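Putative DNA binding protein (Bacteroides thetaiotaomicron VPI-5482, PDB 3HTN) is of unknown function but binds metal ions and carries a PCC domain, which is consistent with its putative assignment as a DNA-binding protein. Local coordinates at residues S43-G48 with V124-S129; G53-R58 with L113-N118; N84-N89 with I132-N137. All coordinates share one frame; numbering follows the deposited sequence.

Interaction 1: residues S43-G48 with V124-S129; sequences SGSING and VVEDYS
The ring of Tyr128 lies flat over the backbone of Gly44, whose CA sits 3.4 Å from the ring centroid and 13° off its normal, a CH-pi contact over the centre of the face. Tyr128 holds this place with CG opposite its own carbonyl carbon (chi1 -61°), which carries the ring back across the neighbouring strand. Ser43 meets the same side chain near the ring plane: its OG is 3.3 Å from Tyr128 CB and also bonds to Glu130 O. In the backbone, Tyr128 N donates to Ser43 O at 3.0 Å. This bond continues an antiparallel ladder in which Ser45 with Glu126 and Asn47 with Val124 form the hydrogen-bonded pairs. The two strands, 44-52 and 120-127, are inner neighbours of the large antiparallel sheet of the PCC domain. Without a side chain, Gly44 approaches the partner strand closely, its CA 3.0 Å from Glu126 O. Ser45 OG rests against Glu126 CB at 3.4 Å and takes part in two water bridges. One water joins it to Asn47 ND2 and Val124 O; the other reaches Glu126 OE1 and, at 2.6 Å from the water oxygen, Tyr128 OH. Glu126 OE2 turns to Lys17 of the second subunit in a salt bridge. On the opposite face Ile46 and Val125 run side by side, CG1 of Ile46 lying 4.2 Å from CG2 of Val125, and both pack on Ile85.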
loop_
_atom_site.group_PDB
_atom_site.type_symbol
_atom_site.label_atom_id
_atom_site.label_comp_id
_atom_site.label_asym_id
_atom_site.label_seq_id
_atom_site.Cartn_x
_atom_site.Cartn_y
_atom_site.Cartn_z
ATOM N N SER A 43 -1.640 7.106 17.820
ATOM C CA SER A 43 -2.185 6.966 16.484
ATOM C C SER A 43 -1.033 6.978 15.503
ATOM O O SER A 43 0.092 7.389 15.840
ATOM C CB SER A 43 -3.203 8.062 16.151
ATOM O OG SER A 43 -2.573 9.318 16.002
ATOM N N GLY A 44 -1.312 6.491 14.296
ATOM C CA GLY A 44 -0.258 6.339 13.317
ATOM C C GLY A 44 -0.646 5.403 12.212
ATOM O O GLY A 44 -1.801 5.050 12.062
ATOM N N SER A 45 0.350 4.961 11.460
ATOM C CA SER A 45 0.131 4.061 10.344
ATOM C C SER A 45 1.138 2.951 10.376
ATOM O O SER A 45 2.199 3.078 10.981
ATOM C CB SER A 45 0.256 4.821 9.039
ATOM O OG SER A 45 1.587 5.245 8.872
ATOM N N ILE A 46 0.785 1.836 9.737
ATOM C CA ILE A 46 1.668 0.688 9.634
ATOM C C ILE A 46 1.585 0.202 8.204
ATOM O O ILE A 46 0.496 0.096 7.659
ATOM C CB ILE A 46 1.247 -0.460 10.597
ATOM C CG1 ILE A 46 1.224 -0.009 12.057
ATOM C CG2 ILE A 46 2.173 -1.700 10.394
ATOM C CD1 ILE A 46 0.769 -1.070 13.075
ATOM N N ASN A 47 2.734 -0.092 7.615
ATOM C CA ASN A 47 2.837 -0.568 6.252
ATOM C C ASN A 47 4.034 -1.475 6.159
ATOM O O ASN A 47 5.067 -1.184 6.726
ATOM C CB ASN A 47 3.061 0.590 5.320
ATOM C CG ASN A 47 1.869 1.472 5.216
ATOM O OD1 ASN A 47 0.905 1.127 4.514
ATOM N ND2 ASN A 47 1.891 2.627 5.913
ATOM N N GLY A 48 3.918 -2.580 5.442
ATOM C CA GLY A 48 5.076 -3.386 5.177
ATOM C C GLY A 48 4.876 -4.655 4.401
ATOM O O GLY A 48 3.823 -4.859 3.775
ATOM N N VAL A 124 7.046 -0.460 8.506
ATOM C CA VAL A 124 7.296 0.930 8.849
ATOM C C VAL A 124 6.102 1.388 9.688
ATOM O O VAL A 124 4.942 1.290 9.237
ATOM C CB VAL A 124 7.462 1.823 7.616
ATOM C CG1 VAL A 124 7.730 3.276 8.043
ATOM C CG2 VAL A 124 8.620 1.304 6.735
ATOM N N VAL A 125 6.379 1.850 10.900
ATOM C CA VAL A 125 5.337 2.337 11.827
ATOM C C VAL A 125 5.553 3.825 11.994
ATOM O O VAL A 125 6.631 4.221 12.452
ATOM C CB VAL A 125 5.401 1.661 13.177
ATOM C CG1 VAL A 125 4.321 2.232 14.141
ATOM C CG2 VAL A 125 5.260 0.165 13.039
ATOM N N GLU A 126 4.593 4.636 11.565
ATOM C CA GLU A 126 4.659 6.075 11.753
ATOM C C GLU A 126 3.855 6.432 12.985
ATOM O O GLU A 126 2.735 5.969 13.146
ATOM C CB GLU A 126 4.101 6.844 10.574
ATOM C CG GLU A 126 4.277 8.354 10.743
ATOM C CD GLU A 126 3.852 9.163 9.539
ATOM O OE1 GLU A 126 3.561 8.566 8.478
ATOM O OE2 GLU A 126 3.803 10.407 9.667
ATOM N N ASP A 127 4.436 7.287 13.809
ATOM C CA ASP A 127 3.822 7.780 15.034
ATOM C C ASP A 127 3.333 9.208 14.780
ATOM O O ASP A 127 4.129 10.091 14.476
ATOM C CB ASP A 127 4.864 7.757 16.136
ATOM C CG ASP A 127 4.341 8.222 17.462
ATOM O OD1 ASP A 127 3.150 8.524 17.633
ATOM O OD2 ASP A 127 5.194 8.312 18.380
ATOM N N TYR A 128 2.016 9.408 14.854
ATOM C CA TYR A 128 1.432 10.731 14.680
ATOM C C TYR A 128 1.533 11.619 15.913
ATOM O O TYR A 128 1.307 12.806 15.792
ATOM C CB TYR A 128 -0.034 10.649 14.284
ATOM C CG TYR A 128 -0.335 9.939 12.984
ATOM C CD1 TYR A 128 0.580 9.870 11.942
ATOM C CD2 TYR A 128 -1.598 9.396 12.763
ATOM C CE1 TYR A 128 0.262 9.231 10.749
ATOM C CE2 TYR A 128 -1.914 8.773 11.589
ATOM C CZ TYR A 128 -0.987 8.693 10.591
ATOM O OH TYR A 128 -1.313 8.074 9.422
ATOM N N SER A 129 1.840 11.054 17.080
ATOM C CA SER A 129 1.923 11.828 18.321
ATOM C C SER A 129 0.636 12.584 18.646
ATOM O O SER A 129 0.683 13.676 19.217
ATOM C CB SER A 129 3.125 12.807 18.280
ATOM O OG SER A 129 4.332 12.112 18.122
HETATM O O HOH W 1 -3.541 6.438 9.795
HETATM O O HOH W 2 3.733 3.474 7.941
HETATM O O HOH W 3 0.490 7.831 7.567
#

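Interaction 2: residues G53-R58 with L113-N118; sequences GELTLR and LSAIQN
Leu55 and Ala115 face each other across a non-hydrogen-bonded antiparallel pair, their CA atoms only 4.3 Å apart, and form the tight, buried side of this contact. The torsions of Leu55 (chi1 177°, chi2 64°) turn CD1 back toward the partner strand, where it lies 3.6 Å from Ser114 O and also touches Ala115 CB. Leu112, Ile98 and Val100 also pack on this leucine. Either side of the pair the backbones are bonded: Ile116 N reaches Glu54 O, and Thr56 N donates almost straight to Ser114 O at 2.8 Å (172°). Beyond these, Gly53 N gives a bond to Ile116 O at the corner where the chain turns into strand 54-60. At the other end the ladder is broken by a classic beta bulge in which Leu113 and Ser114 both face Thr56; Thr56 O takes a bond from Leu113 N at 2.9 Å and a weak one from Ser114 N at 3.3 Å. The strands concerned, 54-60 and 107-117, are neighbours toward one edge of the PCC domain's antiparallel sheet. On the face of Thr56 and Ser114, where the residues are partly exposed, the contact is looser and includes a water. In the modelled conformer of Ser114, one of two, this water links its OG to Thr56 OG1, which also bonds to Thr71. Leu113, the residue most buried by the contact, crosses Arg58 obliquely: its CD2 stands over the centre of the guanidinium face, while CD1 comes 3.7 Å from Arg58 NH2. Asp69 holds the same guanidinium at NE through a salt bridge. Arg58 also packs on His111, an iron-binding residue, which puts this end beside a metal site. At the opposite end, Ile116 CD1 lies alongside Glu54 CB at 4.0 Å, in the modelled one of two Glu54 conformers.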
loop_
_atom_site.group_PDB
_atom_site.type_symbol
_atom_site.label_atom_id
_atom_site.label_comp_id
_atom_site.label_asym_id
_atom_site.label_seq_id
_atom_site.Cartn_x
_atom_site.Cartn_y
_atom_site.Cartn_z
ATOM N N GLY A 53 3.644 -18.182 7.204
ATOM C CA GLY A 53 3.224 -19.583 7.111
ATOM C C GLY A 53 1.818 -19.886 7.567
ATOM O O GLY A 53 1.355 -21.040 7.451
ATOM N N GLU A 54 1.123 -18.857 8.055
ATOM C CA GLU A 54 -0.260 -18.987 8.494
ATOM C C GLU A 54 -0.879 -17.597 8.464
ATOM O O GLU A 54 -0.215 -16.618 8.787
ATOM C CB GLU A 54 -0.341 -19.615 9.887
ATOM C CG GLU A 54 -1.744 -20.039 10.283
ATOM C CD GLU A 54 -1.758 -21.077 11.388
ATOM O OE1 GLU A 54 -0.971 -22.058 11.307
ATOM O OE2 GLU A 54 -2.569 -20.919 12.328
ATOM N N LEU A 55 -2.142 -17.517 8.051
ATOM C CA LEU A 55 -2.868 -16.262 7.934
ATOM C C LEU A 55 -4.295 -16.447 8.341
ATOM O O LEU A 55 -4.905 -17.424 7.926
ATOM C CB LEU A 55 -2.897 -15.840 6.466
ATOM C CG LEU A 55 -3.664 -14.572 6.095
ATOM C CD1 LEU A 55 -3.044 -13.316 6.731
ATOM C CD2 LEU A 55 -3.777 -14.430 4.591
ATOM N N THR A 56 -4.832 -15.506 9.108
ATOM C CA THR A 56 -6.257 -15.510 9.401
ATOM C C THR A 56 -6.832 -14.168 8.956
ATOM O O THR A 56 -6.385 -13.107 9.412
ATOM C CB THR A 56 -6.580 -15.745 10.866
ATOM O OG1 THR A 56 -5.950 -16.960 11.285
ATOM C CG2 THR A 56 -8.105 -15.872 11.063
ATOM N N LEU A 57 -7.849 -14.245 8.095
ATOM C CA LEU A 57 -8.618 -13.097 7.622
ATOM C C LEU A 57 -10.030 -13.179 8.119
ATOM O O LEU A 57 -10.530 -14.275 8.363
ATOM C CB LEU A 57 -8.632 -13.052 6.097
ATOM C CG LEU A 57 -7.283 -13.032 5.383
ATOM C CD1 LEU A 57 -7.478 -13.138 3.862
ATOM C CD2 LEU A 57 -6.440 -11.793 5.793
ATOM N N ARG A 58 -10.680 -12.029 8.279
ATOM C CA ARG A 58 -12.092 -11.956 8.642
ATOM C C ARG A 58 -12.893 -11.319 7.533
ATOM O O ARG A 58 -12.514 -10.256 7.030
ATOM C CB ARG A 58 -12.293 -11.134 9.902
ATOM C CG ARG A 58 -13.755 -10.986 10.296
ATOM C CD ARG A 58 -13.944 -10.494 11.685
ATOM N NE ARG A 58 -13.542 -11.491 12.660
ATOM C CZ ARG A 58 -13.495 -11.314 13.982
ATOM N NH1 ARG A 58 -13.731 -10.144 14.519
ATOM N NH2 ARG A 58 -13.143 -12.303 14.766
ATOM N N LEU A 113 -6.582 -10.625 10.850
ATOM C CA LEU A 113 -6.654 -10.944 12.287
ATOM C C LEU A 113 -5.334 -11.405 12.868
ATOM O O LEU A 113 -4.985 -11.039 13.986
ATOM C CB LEU A 113 -7.695 -12.031 12.568
ATOM C CG LEU A 113 -9.153 -11.681 12.243
ATOM C CD1 LEU A 113 -10.045 -12.802 12.766
ATOM C CD2 LEU A 113 -9.559 -10.311 12.848
ATOM N N SER A 114 -4.615 -12.218 12.111
ATOM C CA SER A 114 -3.339 -12.737 12.560
ATOM C C SER A 114 -2.557 -13.318 11.411
ATOM O O SER A 114 -3.113 -13.640 10.365
ATOM C CB SER A 114 -3.554 -13.827 13.602
ATOM O OG SER A 114 -4.234 -14.940 13.055
ATOM N N ALA A 115 -1.252 -13.427 11.609
ATOM C CA ALA A 115 -0.372 -14.033 10.626
ATOM C C ALA A 115 0.912 -14.426 11.328
ATOM O O ALA A 115 1.450 -13.623 12.069
ATOM C CB ALA A 115 -0.074 -13.100 9.479
ATOM N N ILE A 116 1.403 -15.632 11.071
ATOM C CA ILE A 116 2.643 -16.121 11.677
ATOM C C ILE A 116 3.773 -16.005 10.667
ATOM O O ILE A 116 3.739 -16.651 9.616
ATOM C CB ILE A 116 2.514 -17.583 12.147
ATOM C CG1 ILE A 116 1.376 -17.710 13.176
ATOM C CG2 ILE A 116 3.853 -18.079 12.735
ATOM C CD1 ILE A 116 1.055 -19.175 13.581
ATOM N N GLN A 117 4.773 -15.188 10.991
ATOM C CA GLN A 117 5.909 -15.006 10.125
ATOM C C GLN A 117 6.687 -16.291 9.878
ATOM O O GLN A 117 6.872 -17.110 10.769
ATOM C CB GLN A 117 6.802 -13.933 10.713
ATOM C CG GLN A 117 7.973 -13.497 9.848
ATOM C CD GLN A 117 8.594 -12.272 10.367
ATOM O OE1 GLN A 117 7.894 -11.336 10.749
ATOM N NE2 GLN A 117 9.908 -12.240 10.376
ATOM N N ASN A 118 7.131 -16.440 8.644
ATOM C CA ASN A 118 8.004 -17.534 8.234
ATOM C C ASN A 118 8.922 -16.986 7.144
ATOM O O ASN A 118 8.707 -17.183 5.943
ATOM C CB ASN A 118 7.202 -18.746 7.768
ATOM C CG ASN A 118 8.054 -19.981 7.710
ATOM O OD1 ASN A 118 8.910 -20.172 8.575
ATOM N ND2 ASN A 118 7.867 -20.805 6.687
HETATM O O HOH W 4 -3.060 -16.878 11.708
#

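Interaction 3: residues N84-N89 with I132-N137; sequences NISSMN and ISRTYN. With SO4 (sulfate ion), chain G.
Arg134 and Ser86 meet where the C-terminal beta hairpin, strands 133-137 and 142-146, folds against the end of strand 76-88 of the main sheet; the two facing strand segments cross at 59° and do not pair as a ladder. A backbone hydrogen bond spans them, from Ser87 N to Ile132 O at 2.8 Å, beside a CA-H...O contact from Ser133 CA to Ser87 O. The polar side-chain contacts centre on the guanidinium. Extended from CG to NE, Arg134 reaches along Ser86 and donates from NE to Ser86 OG at 2.9 Å, with the oxygen 16° out of the guanidinium plane. Its NH2 lies 3.0 Å from Asn84 OD1, the amide and guanidinium planes being 28° apart, and a water bridges NH2 to Ser86 OG. Glu122 of the second subunit bonds to Asn84 ND2 and forms a salt bridge with Arg134 NH1, while Tyr145 adds a cation-pi contact. Asn84 also touches His95, a ligand of the bound nickel, so the network lies beside the metal site. Apolar contact comes from the selenomethionine Met88, which crosses Arg134 at about a right angle: its SE is 4.0 Å from Arg134 CB, and its CE is 4.3 Å from Tyr136 CB. The last group is made of hydrogen bonds to an anion. A sulfate, probably from the crystallisation liquor, is also bonded by Arg131 NH2 and Glu90 N, and its O4 accepts from both Ser87 OG and Ser133 OG, each at 2.7 Å.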
loop_
_atom_site.group_PDB
_atom_site.type_symbol
_atom_site.label_atom_id
_atom_site.label_comp_id
_atom_site.label_asym_id
_atom_site.label_seq_id
_atom_site.Cartn_x
_atom_site.Cartn_y
_atom_site.Cartn_z
ATOM N N ASN A 84 -3.782 1.139 10.220
ATOM C CA ASN A 84 -3.695 2.308 11.059
ATOM C C ASN A 84 -3.737 1.980 12.542
ATOM O O ASN A 84 -4.108 0.879 12.933
ATOM C CB ASN A 84 -4.737 3.341 10.608
ATOM C CG ASN A 84 -6.139 2.820 10.654
ATOM O OD1 ASN A 84 -6.549 2.329 11.679
ATOM N ND2 ASN A 84 -6.886 2.928 9.539
ATOM N N ILE A 85 -3.330 2.962 13.347
ATOM C CA ILE A 85 -3.218 2.835 14.770
ATOM C C ILE A 85 -4.092 3.914 15.347
ATOM O O ILE A 85 -4.125 5.053 14.850
ATOM C CB ILE A 85 -1.766 3.115 15.265
ATOM C CG1 ILE A 85 -0.750 2.199 14.556
ATOM C CG2 ILE A 85 -1.672 2.994 16.784
ATOM C CD1 ILE A 85 0.680 2.724 14.592
ATOM N N SER A 86 -4.797 3.554 16.415
ATOM C CA SER A 86 -5.640 4.478 17.157
ATOM C C SER A 86 -5.729 3.912 18.566
ATOM O O SER A 86 -4.967 2.999 18.907
ATOM C CB SER A 86 -7.010 4.619 16.455
ATOM O OG SER A 86 -7.641 3.372 16.234
ATOM N N SER A 87 -6.629 4.435 19.397
ATOM C CA SER A 87 -6.863 3.842 20.710
ATOM C C SER A 87 -8.341 3.528 20.899
ATOM O O SER A 87 -9.215 4.161 20.300
ATOM C CB SER A 87 -6.396 4.753 21.853
ATOM O OG SER A 87 -7.063 5.998 21.791
HETATM N N MSE A 88 -8.590 2.505 21.708
HETATM C CA MSE A 88 -9.933 2.145 22.119
HETATM C C MSE A 88 -9.878 1.467 23.485
HETATM O O MSE A 88 -9.009 0.629 23.725
HETATM C CB MSE A 88 -10.541 1.224 21.070
HETATM C CG MSE A 88 -11.971 0.914 21.259
HETATM SE SE MSE A 88 -12.768 0.221 19.620
HETATM C CE MSE A 88 -14.416 0.949 20.127
ATOM N N ASN A 89 -10.807 1.832 24.369
ATOM C CA ASN A 89 -10.926 1.207 25.702
ATOM C C ASN A 89 -9.583 1.063 26.418
ATOM O O ASN A 89 -9.210 -0.041 26.843
ATOM C CB ASN A 89 -11.604 -0.166 25.571
ATOM N N ILE A 132 -6.233 9.522 18.549
ATOM C CA ILE A 132 -7.367 9.226 17.646
ATOM C C ILE A 132 -8.046 8.028 18.271
ATOM O O ILE A 132 -7.421 6.989 18.457
ATOM C CB ILE A 132 -6.990 8.885 16.200
ATOM C CG1 ILE A 132 -6.227 10.039 15.543
ATOM C CG2 ILE A 132 -8.254 8.580 15.394
ATOM C CD1 ILE A 132 -5.773 9.729 14.114
ATOM N N SER A 133 -9.309 8.185 18.643
ATOM C CA SER A 133 -10.079 7.133 19.288
ATOM C C SER A 133 -11.110 6.581 18.325
ATOM O O SER A 133 -11.116 6.889 17.120
ATOM C CB SER A 133 -10.753 7.665 20.564
ATOM O OG SER A 133 -11.376 6.633 21.348
ATOM N N ARG A 134 -11.945 5.707 18.863
ATOM C CA ARG A 134 -12.979 5.053 18.111
ATOM C C ARG A 134 -14.180 4.805 18.964
ATOM O O ARG A 134 -14.082 4.694 20.184
ATOM C CB ARG A 134 -12.478 3.715 17.636
ATOM C CG ARG A 134 -11.526 3.866 16.505
ATOM C CD ARG A 134 -11.274 2.580 15.938
ATOM N NE ARG A 134 -10.185 2.620 14.994
ATOM C CZ ARG A 134 -10.305 2.621 13.680
ATOM N NH1 ARG A 134 -11.471 2.647 13.118
ATOM N NH2 ARG A 134 -9.212 2.585 12.934
ATOM N N THR A 135 -15.314 4.660 18.294
ATOM C CA THR A 135 -16.568 4.377 18.959
ATOM C C THR A 135 -17.258 3.276 18.205
ATOM O O THR A 135 -17.392 3.345 16.967
ATOM C CB THR A 135 -17.452 5.615 18.977
ATOM O OG1 THR A 135 -16.816 6.585 19.793
ATOM C CG2 THR A 135 -18.864 5.321 19.526
ATOM N N TYR A 136 -17.696 2.252 18.924
ATOM C CA TYR A 136 -18.439 1.154 18.322
ATOM C C TYR A 136 -19.817 1.669 17.935
ATOM O O TYR A 136 -20.543 2.214 18.758
ATOM C CB TYR A 136 -18.539 -0.020 19.294
ATOM C CG TYR A 136 -19.319 -1.216 18.804
ATOM C CD1 TYR A 136 -18.734 -2.184 18.002
ATOM C CD2 TYR A 136 -20.629 -1.390 19.153
ATOM C CE1 TYR A 136 -19.460 -3.291 17.558
ATOM C CE2 TYR A 136 -21.347 -2.490 18.739
ATOM C CZ TYR A 136 -20.743 -3.439 17.933
ATOM O OH TYR A 136 -21.453 -4.544 17.518
ATOM N N ASN A 137 -20.147 1.533 16.664
ATOM C CA ASN A 137 -21.442 1.877 16.113
ATOM C C ASN A 137 -22.297 0.621 16.192
ATOM O O ASN A 137 -22.067 -0.313 15.430
ATOM C CB ASN A 137 -21.289 2.367 14.684
ATOM C CG ASN A 137 -22.602 2.740 14.067
ATOM O OD1 ASN A 137 -23.620 2.140 14.361
ATOM N ND2 ASN A 137 -22.594 3.765 13.227
HETATM S S SO4 G . -9.668 5.295 24.465
HETATM O O1 SO4 G . -11.062 4.779 24.570
HETATM O O2 SO4 G . -8.727 4.199 24.811
HETATM O O3 SO4 G . -9.460 6.390 25.412
HETATM O O4 SO4 G . -9.445 5.924 23.162
HETATM O O HOH W 5 -6.571 1.785 14.333
HETATM O O HOH W 6 -5.223 7.617 20.566
#

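How the interactions relate
From the N terminus, the chain passes first through 43-48, then 53-58 and 84-89, before any of these contacts is closed. Interaction 2 closes first, when 113-118 returns to 53-58. Its loop is nested within that of interaction 1, completed when 124-129 comes back to 43-48. Interaction 3 begins inside both loops and ends beyond them at 132-137, so it crosses each. Interactions 1 and 2 lie on opposite sides of the chain's centre, about 20 Å apart between centres, and join different strands of one sheet. Interaction 3 attaches the C-terminal hairpin to that sheet and adjoins interaction 1, where Gly44 O and Ile85 N, 2.9 Å apart, probably hydrogen-bond.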